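Local atomic coordinates of putative platelet activating factor (Streptococcus pneumoniae, PDB entry 2HSJ), a protein that is of unproven function but, as a member of the GDSL-like (SGNH) hydrolase family, probably cleaves ester-type bonds. Residues 147-150 with 151-154; 191-194 with 195-198; 203-206 with 207-210. All blocks are in the same frame, centred on the assembly; numbering follows the deposited sequence.

Contact 1 (147-150 with 151-154); sequences IRSN and EKIQ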
ATOM      1  N   ILE D 147       7.501 -27.697 -31.385  1.00 12.95           N
ATOM      2  CA  ILE D 147       8.919 -27.880 -31.715  1.00 13.56           C
ATOM      3  C   ILE D 147       9.905 -27.529 -30.570  1.00 13.99           C
ATOM      4  O   ILE D 147      11.119 -27.593 -30.746  1.00 13.36           O
ATOM      5  CB  ILE D 147       9.306 -27.116 -33.011  1.00 13.16           C
ATOM      6  CG1 ILE D 147       9.190 -25.597 -32.797  1.00 13.42           C
ATOM      7  CG2 ILE D 147       8.469 -27.624 -34.216  1.00 13.98           C
ATOM      8  CD1 ILE D 147       9.698 -24.764 -34.011  1.00 14.06           C
ATOM      9  N   ARG D 148       9.388 -27.152 -29.406  1.00 13.57           N
ATOM     10  CA  ARG D 148      10.270 -26.891 -28.271  1.00 13.45           C
ATOM     11  C   ARG D 148      10.917 -28.197 -27.822  1.00 13.80           C
ATOM     12  O   ARG D 148      10.308 -29.279 -27.915  1.00 13.84           O
ATOM     13  CB  ARG D 148       9.468 -26.311 -27.116  1.00 13.16           C
ATOM     14  CG  ARG D 148       8.762 -25.015 -27.422  1.00 12.93           C
ATOM     15  CD  ARG D 148       7.811 -24.654 -26.269  1.00 13.12           C
ATOM     16  NE  ARG D 148       7.046 -23.447 -26.574  1.00 14.58           N
ATOM     17  CZ  ARG D 148       6.028 -23.404 -27.424  1.00 15.55           C
ATOM     18  NH1 ARG D 148       5.636 -24.498 -28.091  1.00 12.20           N
ATOM     19  NH2 ARG D 148       5.394 -22.266 -27.633  1.00 13.53           N
ATOM     20  N   SER D 149      12.154 -28.095 -27.333  1.00 13.31           N
ATOM     21  CA  SER D 149      12.846 -29.240 -26.724  1.00 12.92           C
ATOM     22  C   SER D 149      13.669 -28.696 -25.590  1.00 12.21           C
ATOM     23  O   SER D 149      14.017 -27.513 -25.590  1.00 13.41           O
ATOM     24  CB  SER D 149      13.759 -29.949 -27.719  1.00 12.30           C
ATOM     25  OG  SER D 149      14.927 -29.191 -27.985  1.00 12.94           O
ATOM     26  N   ASN D 150      13.967 -29.550 -24.613  1.00 11.93           N
ATOM     27  CA  ASN D 150      14.758 -29.113 -23.479  1.00 11.65           C
ATOM     28  C   ASN D 150      16.213 -28.838 -23.839  1.00 12.63           C
ATOM     29  O   ASN D 150      16.865 -28.034 -23.169  1.00 13.07           O
ATOM     30  CB  ASN D 150      14.599 -30.085 -22.301  1.00 12.24           C
ATOM     31  CG  ASN D 150      13.203 -30.029 -21.692  1.00 11.38           C
ATOM     32  OD1 ASN D 150      12.732 -28.946 -21.327  1.00 11.95           O
ATOM     33  ND2 ASN D 150      12.521 -31.185 -21.613  1.00 12.73           N
ATOM     34  N   GLU D 151      16.714 -29.462 -24.908  1.00 12.83           N
ATOM     35  CA  GLU D 151      18.071 -29.133 -25.388  1.00 14.21           C
ATOM     36  C   GLU D 151      18.124 -27.707 -25.950  1.00 13.87           C
ATOM     37  O   GLU D 151      19.063 -26.963 -25.648  1.00 13.16           O
ATOM     38  CB  GLU D 151      18.588 -30.153 -26.406  1.00 15.38           C
ATOM     39  CG  GLU D 151      18.455 -31.614 -25.949  1.00 19.58           C
ATOM     40  CD  GLU D 151      17.152 -32.260 -26.434  1.00 23.47           C
ATOM     41  OE1 GLU D 151      17.239 -32.978 -27.451  1.00 27.20           O
ATOM     42  OE2 GLU D 151      16.048 -32.046 -25.839  1.00 23.87           O
ATOM     43  N   LYS D 152      17.114 -27.313 -26.731  1.00 13.14           N
ATOM     44  CA  LYS D 152      17.026 -25.941 -27.253  1.00 14.01           C
ATOM     45  C   LYS D 152      16.883 -24.961 -26.095  1.00 12.81           C
ATOM     46  O   LYS D 152      17.587 -23.942 -26.033  1.00 13.20           O
ATOM     47  CB  LYS D 152      15.810 -25.738 -28.168  1.00 14.24           C
ATOM     48  CG  LYS D 152      15.822 -26.481 -29.491  1.00 16.98           C
ATOM     49  CD  LYS D 152      14.420 -26.449 -30.116  1.00 16.97           C
ATOM     50  CE  LYS D 152      14.408 -27.049 -31.539  1.00 18.84           C
ATOM     51  NZ  LYS D 152      13.106 -26.782 -32.255  1.00 20.52           N
ATOM     52  N   ILE D 153      15.964 -25.272 -25.183  1.00 12.54           N
ATOM     53  CA  ILE D 153      15.711 -24.387 -24.028  1.00 12.31           C
ATOM     54  C   ILE D 153      16.998 -24.188 -23.211  1.00 12.60           C
ATOM     55  O   ILE D 153      17.331 -23.058 -22.866  1.00 12.46           O
ATOM     56  CB  ILE D 153      14.548 -24.897 -23.157  1.00 12.59           C
ATOM     57  CG1 ILE D 153      13.228 -24.692 -23.924  1.00 13.83           C
ATOM     58  CG2 ILE D 153      14.494 -24.166 -21.837  1.00 12.78           C
ATOM     59  CD1 ILE D 153      12.098 -25.561 -23.451  1.00 12.27           C
ATOM     60  N   GLN D 154      17.712 -25.275 -22.922  1.00 12.68           N
ATOM     61  CA  GLN D 154      18.995 -25.180 -22.208  1.00 13.51           C
ATOM     62  C   GLN D 154      20.047 -24.346 -22.972  1.00 13.02           C
ATOM     63  O   GLN D 154      20.777 -23.584 -22.359  1.00 12.93           O
ATOM     64  CB  GLN D 154      19.523 -26.573 -21.872  1.00 14.38           C
ATOM     65  CG  GLN D 154      18.763 -27.195 -20.722  1.00 18.68           C
ATOM     66  CD  GLN D 154      19.229 -28.603 -20.381  1.00 24.01           C
ATOM     67  OE1 GLN D 154      19.067 -29.539 -21.173  1.00 26.98           O
ATOM     68  NE2 GLN D 154      19.786 -28.765 -19.186  1.00 26.21           N
TER
HETATM   69  O   HOH W   1      16.575 -30.717 -29.828  1.00 25.76           O
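An N-cap opens helix 150-164: Ser-149 sits just ahead of the first turn, and its OG accepts from the backbone N of Lys-152 at 3.1 Å, a nearly straight bond with 165° at the hydrogen. Serine suits the position because its short side chain, with OG set between the backbone N and the carbonyl carbon (chi1 74°), can turn into the helix and take up an N-H of the first turn, which no carbonyl four residues back is placed to receive. Regular helical bonding begins alongside: Ile-153 N donates to Ser-149 O at 3.0 Å and Gln-154 N to Asn-150 O at 2.9 Å. The amide N of Ser-149, by contrast, is buried here without a partner.

Lys-152 does more than supply its amide. Its extended chain runs back beside the cap, with CG 3.2 Å from Ser-149 OG, and delivers NZ to Ile-147 O at 2.6 Å. NZ comes in tilted from the carbonyl plane. The length of lysine lets one side chain tie the loop before the helix to its first turn. Ile-153 points inward, packing CG1 and CD1 against Ser-149 O, while beyond the segments its branched side chain meets Ile-98 and Phe-176; an apolar residue fits this buried side.

The amide of Asn-150 is held from outside the two segments, ND2 donating to Val-135 O, and its backbone N donates to Glu-137 OE2. Glu-151 lies on the exposed side, bent at chi2 (93°), which swings the carboxylate back until OE2 is 3.6 Å from Ser-149 CB; its closeness to Glu-137 probably costs some repulsion. A water joins cap and carboxylate, 2.9 Å from Ser-149 OG and donating a weak bond to Glu-151 OE1 at 3.3 Å.

Contact 2 (191-194 with 195-198); sequences TTDG and LHLS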
ATOM      1  N   THR D 191       2.797 -29.638 -14.642  1.00 10.19           N
ATOM      2  CA  THR D 191       2.280 -29.184 -15.940  1.00 10.60           C
ATOM      3  C   THR D 191       0.811 -29.551 -16.191  1.00 11.59           C
ATOM      4  O   THR D 191       0.331 -30.571 -15.688  1.00 12.60           O
ATOM      5  CB  THR D 191       3.182 -29.647 -17.108  1.00 11.85           C
ATOM      6  OG1 THR D 191       2.824 -28.948 -18.304  1.00 11.63           O
ATOM      7  CG2 THR D 191       3.057 -31.138 -17.357  1.00 12.07           C
ATOM      8  N   THR D 192       0.115 -28.698 -16.942  1.00 11.79           N
ATOM      9  CA  THR D 192      -1.224 -29.035 -17.429  1.00 12.79           C
ATOM     10  C   THR D 192      -1.159 -29.707 -18.794  1.00 13.71           C
ATOM     11  O   THR D 192      -1.789 -30.738 -18.993  1.00 15.12           O
ATOM     12  CB  THR D 192      -2.129 -27.797 -17.522  1.00 12.61           C
ATOM     13  OG1 THR D 192      -1.459 -26.796 -18.282  1.00 13.97           O
ATOM     14  CG2 THR D 192      -2.418 -27.253 -16.136  1.00 14.60           C
ATOM     15  N   ASP D 193      -0.357 -29.144 -19.705  1.00 13.68           N
ATOM     16  CA  ASP D 193      -0.330 -29.592 -21.100  1.00 13.89           C
ATOM     17  C   ASP D 193       1.077 -29.820 -21.669  1.00 13.60           C
ATOM     18  O   ASP D 193       1.240 -29.985 -22.888  1.00 14.14           O
ATOM     19  CB  ASP D 193      -1.058 -28.580 -21.977  1.00 14.19           C
ATOM     20  CG  ASP D 193      -0.402 -27.217 -21.966  1.00 16.01           C
ATOM     21  OD1 ASP D 193       0.712 -27.086 -21.403  1.00 12.19           O
ATOM     22  OD2 ASP D 193      -0.999 -26.270 -22.516  1.00 16.56           O
ATOM     23  N   GLY D 194       2.071 -29.867 -20.792  1.00 12.21           N
ATOM     24  CA  GLY D 194       3.458 -30.098 -21.213  1.00 11.66           C
ATOM     25  C   GLY D 194       4.286 -28.831 -21.330  1.00 11.38           C
ATOM     26  O   GLY D 194       5.523 -28.901 -21.330  1.00 12.10           O
ATOM     27  N   LEU D 195       3.588 -27.695 -21.425  1.00 11.42           N
ATOM     28  CA  LEU D 195       4.196 -26.365 -21.567  1.00 11.49           C
ATOM     29  C   LEU D 195       3.771 -25.424 -20.421  1.00 11.31           C
ATOM     30  O   LEU D 195       4.609 -24.823 -19.757  1.00 12.19           O
ATOM     31  CB  LEU D 195       3.801 -25.781 -22.927  1.00 12.10           C
ATOM     32  CG  LEU D 195       4.155 -24.327 -23.215  1.00 14.78           C
ATOM     33  CD1 LEU D 195       5.656 -24.125 -23.250  1.00 14.69           C
ATOM     34  CD2 LEU D 195       3.512 -23.943 -24.537  1.00 17.75           C
ATOM     35  N   HIS D 196       2.466 -25.264 -20.227  1.00 10.48           N
ATOM     36  CA  HIS D 196       1.939 -24.439 -19.146  1.00 10.52           C
ATOM     37  C   HIS D 196       1.996 -25.132 -17.791  1.00 10.10           C
ATOM     38  O   HIS D 196       2.023 -26.383 -17.702  1.00 10.17           O
ATOM     39  CB  HIS D 196       0.489 -24.073 -19.460  1.00 11.71           C
ATOM     40  CG  HIS D 196       0.365 -23.211 -20.671  1.00 14.02           C
ATOM     41  ND1 HIS D 196       0.112 -23.729 -21.925  1.00 17.25           N
ATOM     42  CD2 HIS D 196       0.522 -21.874 -20.830  1.00 17.78           C
ATOM     43  CE1 HIS D 196       0.104 -22.742 -22.803  1.00 18.49           C
ATOM     44  NE2 HIS D 196       0.341 -21.608 -22.166  1.00 19.90           N
ATOM     45  N   LEU D 197       2.018 -24.323 -16.743  1.00  9.78           N
ATOM     46  CA  LEU D 197       2.197 -24.859 -15.410  1.00 10.45           C
ATOM     47  C   LEU D 197       0.879 -25.159 -14.730  1.00 10.68           C
ATOM     48  O   LEU D 197      -0.094 -24.394 -14.871  1.00 10.61           O
ATOM     49  CB  LEU D 197       2.990 -23.874 -14.555  1.00 10.45           C
ATOM     50  CG  LEU D 197       4.417 -23.577 -15.014  1.00 10.21           C
ATOM     51  CD1 LEU D 197       5.113 -22.722 -13.967  1.00 11.60           C
ATOM     52  CD2 LEU D 197       5.277 -24.848 -15.269  1.00 10.12           C
ATOM     53  N   SER D 198       0.852 -26.262 -13.985  1.00 10.07           N
ATOM     54  CA  SER D 198      -0.245 -26.525 -13.037  1.00  9.98           C
ATOM     55  C   SER D 198      -0.049 -25.672 -11.781  1.00 10.09           C
ATOM     56  O   SER D 198       0.989 -25.031 -11.596  1.00 10.24           O
ATOM     57  CB  SER D 198      -0.192 -27.998 -12.634  1.00 10.75           C
ATOM     58  OG  SER D 198       1.016 -28.210 -11.898  1.00 10.90           O
TER
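Asp-193 and His-196 meet in the Asp-x-x-His sequence of the SGNH hydrolases, where relatives carry the acid and histidine of the catalytic triad; the same role is probable here, since the imidazole also touches Ser-43. The carboxylate approaches the edge of the ring rather than its face, the two planes lying 53° apart. Asp-193 OD2 uses its syn lone pair to accept from His-196 ND1 at 2.8 Å, nearly in the ring plane, which fixes the rotation of the imidazole. The other oxygen, Asp-193 OD1, faces the backbone: it takes His-196 N at 2.8 Å on its syn side and Leu-195 N at 2.9 Å on its anti side but well out of the carboxylate plane. Asp-193 reaches all three donors because CG stands between its backbone N and carbonyl carbon (chi1 62°). Gly-194 suits the turn between them, its positive phi (99°) being costly for residues with a CB.

Thr-191 forms an ST motif, OG1 accepting from Gly-194 N at 2.8 Å while giving its own proton to His-196 O. That carbonyl is gripped twice: Thr-191 OG1 lies 2.8 Å from His-196 O, and Thr-192 N approaches from above the carbonyl plane at 3.1 Å.

Contact 3 (203-206 with 207-210); sequences QALS and KSLK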
ATOM      1  N   GLN D 203       3.531 -23.392  -7.667  1.00  9.03           N
ATOM      2  CA  GLN D 203       3.965 -23.364  -6.268  1.00  9.96           C
ATOM      3  C   GLN D 203       5.477 -23.608  -6.219  1.00 10.09           C
ATOM      4  O   GLN D 203       6.210 -22.968  -5.453  1.00 10.91           O
ATOM      5  CB  GLN D 203       3.212 -24.436  -5.462  1.00 10.32           C
ATOM      6  CG  GLN D 203       3.647 -24.461  -4.012  1.00 12.23           C
ATOM      7  CD  GLN D 203       2.923 -25.517  -3.234  1.00 12.88           C
ATOM      8  OE1 GLN D 203       2.855 -26.675  -3.666  1.00 13.86           O
ATOM      9  NE2 GLN D 203       2.405 -25.139  -2.054  1.00 14.52           N
ATOM     10  N   ALA D 204       5.919 -24.571  -7.030  1.00 10.48           N
ATOM     11  CA  ALA D 204       7.355 -24.928  -7.049  1.00 10.46           C
ATOM     12  C   ALA D 204       8.183 -23.772  -7.606  1.00 11.67           C
ATOM     13  O   ALA D 204       9.260 -23.460  -7.078  1.00 12.37           O
ATOM     14  CB  ALA D 204       7.565 -26.173  -7.894  1.00 10.71           C
ATOM     15  N   LEU D 205       7.684 -23.140  -8.670  1.00 11.30           N
ATOM     16  CA  LEU D 205       8.349 -21.967  -9.249  1.00 11.78           C
ATOM     17  C   LEU D 205       8.454 -20.848  -8.221  1.00 12.23           C
ATOM     18  O   LEU D 205       9.499 -20.218  -8.075  1.00 13.35           O
ATOM     19  CB  LEU D 205       7.595 -21.483 -10.506  1.00 10.58           C
ATOM     20  CG  LEU D 205       8.168 -20.238 -11.218  1.00 12.09           C
ATOM     21  CD1 LEU D 205       9.665 -20.407 -11.588  1.00 12.66           C
ATOM     22  CD2 LEU D 205       7.322 -19.893 -12.434  1.00 13.99           C
ATOM     23  N   SER D 206       7.374 -20.627  -7.471  1.00 11.10           N
ATOM     24  CA  SER D 206       7.359 -19.577  -6.471  1.00 12.10           C
ATOM     25  C   SER D 206       8.378 -19.818  -5.352  1.00 12.33           C
ATOM     26  O   SER D 206       9.057 -18.886  -4.885  1.00 12.61           O
ATOM     27  CB  SER D 206       5.948 -19.460  -5.893  1.00 11.44           C
ATOM     28  OG  SER D 206       5.036 -19.113  -6.909  1.00 12.24           O
ATOM     29  N   LYS D 207       8.495 -21.072  -4.930  1.00 12.63           N
ATOM     30  CA  LYS D 207       9.468 -21.412  -3.897  1.00 13.66           C
ATOM     31  C   LYS D 207      10.894 -21.126  -4.411  1.00 13.20           C
ATOM     32  O   LYS D 207      11.723 -20.585  -3.671  1.00 14.40           O
ATOM     33  CB  LYS D 207       9.319 -22.883  -3.528  1.00 14.43           C
ATOM     34  CG  LYS D 207      10.267 -23.378  -2.450  1.00 17.45           C
ATOM     35  CD  LYS D 207       9.895 -24.824  -2.104  1.00 19.38           C
ATOM     36  CE  LYS D 207      11.105 -25.649  -1.706  1.00 24.17           C
ATOM     37  NZ  LYS D 207      11.352 -25.661  -0.241  1.00 29.74           N
ATOM     38  N   SER D 208      11.158 -21.438  -5.676  1.00 13.24           N
ATOM     39  CA  SER D 208      12.489 -21.166  -6.224  1.00 15.41           C
ATOM     40  C   SER D 208      12.742 -19.670  -6.401  1.00 14.76           C
ATOM     41  O   SER D 208      13.893 -19.244  -6.289  1.00 15.80           O
ATOM     42  CB  SER D 208      12.696 -21.886  -7.549  1.00 15.95           C
ATOM     43  OG  SER D 208      11.898 -21.313  -8.557  1.00 22.92           O
ATOM     44  N   LEU D 209      11.688 -18.872  -6.647  1.00 13.53           N
ATOM     45  CA  LEU D 209      11.857 -17.417  -6.897  1.00 13.31           C
ATOM     46  C   LEU D 209      11.886 -16.550  -5.646  1.00 14.99           C
ATOM     47  O   LEU D 209      12.325 -15.399  -5.718  1.00 15.54           O
ATOM     48  CB  LEU D 209      10.733 -16.866  -7.796  1.00 12.69           C
ATOM     49  CG  LEU D 209      10.732 -17.359  -9.236  1.00 12.82           C
ATOM     50  CD1 LEU D 209       9.482 -16.836  -9.954  1.00 14.47           C
ATOM     51  CD2 LEU D 209      12.009 -16.918  -9.967  1.00 13.50           C
ATOM     52  N   LYS D 210      11.395 -17.062  -4.523  1.00 15.19           N
ATOM     53  CA  LYS D 210      11.133 -16.201  -3.374  1.00 17.07           C
ATOM     54  C   LYS D 210      12.316 -15.328  -2.939  1.00 16.73           C
ATOM     55  O   LYS D 210      12.163 -14.126  -2.724  1.00 16.85           O
ATOM     56  CB  LYS D 210      10.622 -17.035  -2.193  1.00 17.99           C
ATOM     57  CG  LYS D 210      10.390 -16.180  -0.943  1.00 21.43           C
ATOM     58  CD  LYS D 210       9.902 -17.008   0.222  1.00 27.82           C
ATOM     59  CE  LYS D 210       9.129 -16.150   1.241  1.00 31.97           C
ATOM     60  NZ  LYS D 210       9.646 -14.762   1.307  1.00 34.15           N
TER
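Ser-208 and Leu-209 share one acceptor, Leu-205 O. The amide N of Leu-209 reaches Leu-205 O in the carbonyl plane at 2.9 Å, whereas Ser-208 OG donates from the flank at 2.7 Å, with a C=O...O angle of 122°. The hydroxyl gets there because chi1 of Ser-208 (70°) folds OG back over its own helix turn; serine can thus meet its hydrogen-bonding need within the helix. Next to this, the Leu-205 and Leu-209 side chains lie at an angle to each other, CG of the first 3.9 Å from CD1 of the second, forming an apolar ridge one turn long. Around them run the ordinary backbone bonds of the helix, Lys-207 N to Gln-203 O and Ser-208 N to Ala-204 O, the latter 3.1 Å.

Farther out, Ser-206 OG is hydrogen-bonded to both Tyr-48 OH and Tyr-202 O, so this small polar residue fits a buried place beside helix 50-54. Ala-204, smaller still, packs against Leu-179 and Tyr-190, and Leu-209 against Val-175. Lys-207 is on the exposed side; Lys-210 packs on Leu-124 of another subunit and its NZ bonds a glycerol, probably from the crystallisation liquor. The pattern is that of an amphipathic helix, here the last helix of the SGNH α/β/α fold.

Contact 2 lies in the middle of the series. Its centre is about 15 Å from that of contact 1 and about 16 Å from that of contact 3, and it touches both: Leu-195 CD1 packs 3.7 Å from Arg-148 NE, and Leu-197 CD1 3.9 Å from Leu-205 CD2. Contacts 1 and 3 stay apart, their nearest atoms about 12 Å from each other. Arg-148 also bonds to Asn-96, in the Gly-x-Asn-Asp sequence that helps form the oxyanion hole in relatives, so the loop of contact 1 probably borders the active site to which contact 2 belongs. The side chain of Lys-210, in contact 3, is about 10 Å from a magnesium ion.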